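Local coordinates for protein acyl-coenzyme A oxidase 1 (PDB 5Y9D) that uses FAD and molecular oxygen to oxidise acyl-CoA to (2E)-enoyl-CoA, releasing hydrogen peroxide, in peroxisomal fatty acid beta-oxidation, at residues L177-T185 with I195-K204. Residues are numbered along the deposited sequence; the frame is centred on the assembly and turned at random.
Sequences LKGLETTAT and INTPHIGATK
The backbone carbonyl oxygen N196 O takes a nearly straight bond from T183 N (2.8 Å, 175° at the hydrogen) and a weak one from T183 OG1. N196 N returns a bond to T183 O at 2.9 Å, making T183 and N196 a hydrogen-bonded antiparallel pair; in the neighbouring non-hydrogen-bonded pair, A184 CB meets I195 CD1 at 3.4 Å. Beyond the strand ends, H199 NE2 donates a distinctly bent bond to E181 OE1 (3.0 Å), close to its own ring plane but from above the carboxylate, the two planes standing 62° apart. With chi1 at 54°, CG of H199 lies between the backbone N and the carbonyl carbon, and the ring turns its edge to E181. E181 OE1 also bonds to T25 of the second subunit, so an alanine here would probably leave both H199 and that threonine without their shared acceptor. E181 CB rests against A202 CB at 3.8 Å. K204 CE passes T182 OG1 at 3.5 Å; the hydroxyl bonds to E170, while K204 NZ bonds to the F220, M168 and A167 carbonyls; the K204 side chain lies about 7 Å from the bound FAD. The hairpin of strands 183-187 and 192-196 lies between strands 216-225 and 275-278 in the mixed sheet of the acyl-CoA dehydrogenase-like middle domain.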
loop_
_atom_site.group_PDB
_atom_site.type_symbol
_atom_site.label_atom_id
_atom_site.label_comp_id
_atom_site.label_asym_id
_atom_site.label_seq_id
_atom_site.Cartn_x
_atom_site.Cartn_y
_atom_site.Cartn_z
ATOM N N LEU A 177 4.440 -24.754 -9.823
ATOM C CA LEU A 177 4.667 -25.930 -9.033
ATOM C C LEU A 177 5.208 -27.097 -9.831
ATOM O O LEU A 177 5.904 -27.955 -9.275
ATOM C CB LEU A 177 3.375 -26.333 -8.337
ATOM C CG LEU A 177 2.916 -25.524 -7.111
ATOM C CD1 LEU A 177 3.737 -24.259 -6.811
ATOM C CD2 LEU A 177 1.434 -25.153 -7.257
ATOM N N LYS A 178 4.932 -27.134 -11.133
ATOM C CA LYS A 178 5.454 -28.214 -11.975
ATOM C C LYS A 178 6.955 -28.080 -12.163
ATOM O O LYS A 178 7.610 -29.044 -12.507
ATOM C CB LYS A 178 4.733 -28.280 -13.332
ATOM C CG LYS A 178 3.336 -28.896 -13.255
ATOM C CD LYS A 178 2.603 -28.867 -14.596
ATOM C CE LYS A 178 2.022 -27.486 -14.911
ATOM N NZ LYS A 178 1.184 -27.446 -16.148
ATOM N N GLY A 179 7.505 -26.892 -11.938
ATOM C CA GLY A 179 8.941 -26.652 -12.151
ATOM C C GLY A 179 9.776 -26.752 -10.891
ATOM O O GLY A 179 10.955 -26.368 -10.886
ATOM N N LEU A 180 9.173 -27.262 -9.818
ATOM C CA LEU A 180 9.891 -27.454 -8.562
ATOM C C LEU A 180 11.070 -28.346 -8.808
ATOM O O LEU A 180 10.982 -29.315 -9.545
ATOM C CB LEU A 180 8.996 -28.124 -7.505
ATOM C CG LEU A 180 7.916 -27.268 -6.910
ATOM C CD1 LEU A 180 7.034 -28.081 -5.993
ATOM C CD2 LEU A 180 8.542 -26.136 -6.150
ATOM N N GLU A 181 12.155 -28.062 -8.135
ATOM C CA GLU A 181 13.403 -28.679 -8.468
ATOM C C GLU A 181 13.832 -29.689 -7.417
ATOM O O GLU A 181 14.642 -30.552 -7.696
ATOM C CB GLU A 181 14.460 -27.597 -8.708
ATOM C CG GLU A 181 14.419 -26.922 -10.073
ATOM C CD GLU A 181 15.606 -25.964 -10.273
ATOM O OE1 GLU A 181 15.682 -24.885 -9.611
ATOM O OE2 GLU A 181 16.509 -26.289 -11.082
ATOM N N THR A 182 13.283 -29.613 -6.222
ATOM C CA THR A 182 13.535 -30.623 -5.185
ATOM C C THR A 182 13.078 -31.994 -5.626
ATOM O O THR A 182 11.984 -32.125 -6.132
ATOM C CB THR A 182 12.740 -30.317 -3.921
ATOM O OG1 THR A 182 13.250 -29.131 -3.310
ATOM C CG2 THR A 182 12.844 -31.463 -2.942
ATOM N N THR A 183 13.874 -33.030 -5.371
ATOM C CA THR A 183 13.529 -34.368 -5.851
ATOM C C THR A 183 13.188 -35.345 -4.771
ATOM O O THR A 183 13.784 -35.324 -3.701
ATOM C CB THR A 183 14.701 -35.026 -6.622
ATOM O OG1 THR A 183 15.790 -35.309 -5.723
ATOM C CG2 THR A 183 15.157 -34.167 -7.827
ATOM N N ALA A 184 12.316 -36.284 -5.124
ATOM C CA ALA A 184 12.012 -37.454 -4.312
ATOM C C ALA A 184 12.209 -38.711 -5.154
ATOM O O ALA A 184 11.284 -39.151 -5.863
ATOM C CB ALA A 184 10.578 -37.404 -3.830
ATOM N N THR A 185 13.391 -39.310 -5.058
ATOM C CA THR A 185 13.726 -40.395 -5.945
ATOM C C THR A 185 13.685 -41.704 -5.174
ATOM O O THR A 185 14.267 -41.819 -4.101
ATOM C CB THR A 185 15.048 -40.173 -6.720
ATOM O OG1 THR A 185 15.728 -41.413 -6.885
ATOM C CG2 THR A 185 15.966 -39.214 -6.037
ATOM N N ILE A 195 15.005 -37.684 -0.547
ATOM C CA ILE A 195 14.617 -36.310 -0.743
ATOM C C ILE A 195 15.859 -35.464 -0.815
ATOM O O ILE A 195 16.614 -35.396 0.158
ATOM C CB ILE A 195 13.744 -35.785 0.418
ATOM C CG1 ILE A 195 12.468 -36.604 0.534
ATOM C CG2 ILE A 195 13.377 -34.338 0.210
ATOM C CD1 ILE A 195 11.605 -36.603 -0.704
ATOM N N ASN A 196 16.030 -34.783 -1.948
ATOM C CA ASN A 196 17.234 -34.014 -2.207
ATOM C C ASN A 196 16.978 -32.649 -2.851
ATOM O O ASN A 196 16.188 -32.519 -3.808
ATOM C CB ASN A 196 18.227 -34.816 -3.056
ATOM C CG ASN A 196 19.624 -34.190 -3.063
ATOM O OD1 ASN A 196 20.335 -34.130 -2.034
ATOM N ND2 ASN A 196 20.020 -33.697 -4.217
ATOM N N THR A 197 17.682 -31.645 -2.319
ATOM C CA THR A 197 17.716 -30.319 -2.883
ATOM C C THR A 197 19.005 -30.220 -3.716
ATOM O O THR A 197 20.089 -30.132 -3.173
ATOM C CB THR A 197 17.743 -29.280 -1.758
ATOM O OG1 THR A 197 16.705 -29.552 -0.799
ATOM C CG2 THR A 197 17.559 -27.907 -2.297
ATOM N N PRO A 198 18.892 -30.232 -5.042
ATOM C CA PRO A 198 20.082 -30.338 -5.877
ATOM C C PRO A 198 20.992 -29.076 -5.882
ATOM O O PRO A 198 22.215 -29.201 -6.000
ATOM C CB PRO A 198 19.504 -30.646 -7.256
ATOM C CG PRO A 198 18.144 -30.060 -7.254
ATOM C CD PRO A 198 17.652 -30.116 -5.838
ATOM N N HIS A 199 20.426 -27.882 -5.723
ATOM C CA HIS A 199 21.251 -26.666 -5.528
ATOM C C HIS A 199 20.509 -25.657 -4.668
ATOM O O HIS A 199 19.370 -25.871 -4.289
ATOM C CB HIS A 199 21.547 -26.051 -6.864
ATOM C CG HIS A 199 20.313 -25.787 -7.643
ATOM N ND1 HIS A 199 19.759 -26.728 -8.475
ATOM C CD2 HIS A 199 19.474 -24.736 -7.654
ATOM C CE1 HIS A 199 18.667 -26.238 -9.019
ATOM N NE2 HIS A 199 18.464 -25.036 -8.522
ATOM N N ILE A 200 21.150 -24.541 -4.366
ATOM C CA ILE A 200 20.574 -23.549 -3.458
ATOM C C ILE A 200 19.224 -23.006 -3.985
ATOM O O ILE A 200 18.387 -22.563 -3.215
ATOM C CB ILE A 200 21.533 -22.374 -3.155
ATOM C CG1 ILE A 200 22.953 -22.818 -2.793
ATOM C CG2 ILE A 200 20.992 -21.537 -2.005
ATOM C CD1 ILE A 200 23.011 -23.968 -1.838
ATOM N N GLY A 201 19.041 -23.014 -5.289
ATOM C CA GLY A 201 17.777 -22.572 -5.937
ATOM C C GLY A 201 16.525 -23.358 -5.600
ATOM O O GLY A 201 15.384 -22.834 -5.651
ATOM N N ALA A 202 16.709 -24.616 -5.241
ATOM C CA ALA A 202 15.597 -25.406 -4.795
ATOM C C ALA A 202 15.415 -25.368 -3.277
ATOM O O ALA A 202 14.539 -26.086 -2.732
ATOM C CB ALA A 202 15.761 -26.836 -5.269
ATOM N N THR A 203 16.235 -24.579 -2.584
ATOM C CA THR A 203 16.021 -24.383 -1.156
ATOM C C THR A 203 14.498 -24.062 -0.968
ATOM O O THR A 203 13.952 -23.226 -1.680
ATOM C CB THR A 203 16.959 -23.298 -0.566
ATOM O OG1 THR A 203 18.352 -23.646 -0.763
ATOM C CG2 THR A 203 16.744 -23.114 0.937
ATOM N N LYS A 204 13.814 -24.792 -0.077
ATOM C CA LYS A 204 12.418 -24.469 0.261
ATOM C C LYS A 204 12.476 -23.152 0.973
ATOM O O LYS A 204 13.442 -22.880 1.674
ATOM C CB LYS A 204 11.793 -25.502 1.184
ATOM C CG LYS A 204 11.626 -26.872 0.588
ATOM C CD LYS A 204 10.640 -26.854 -0.551
ATOM C CE LYS A 204 10.531 -28.189 -1.246
ATOM N NZ LYS A 204 9.351 -28.141 -2.158
#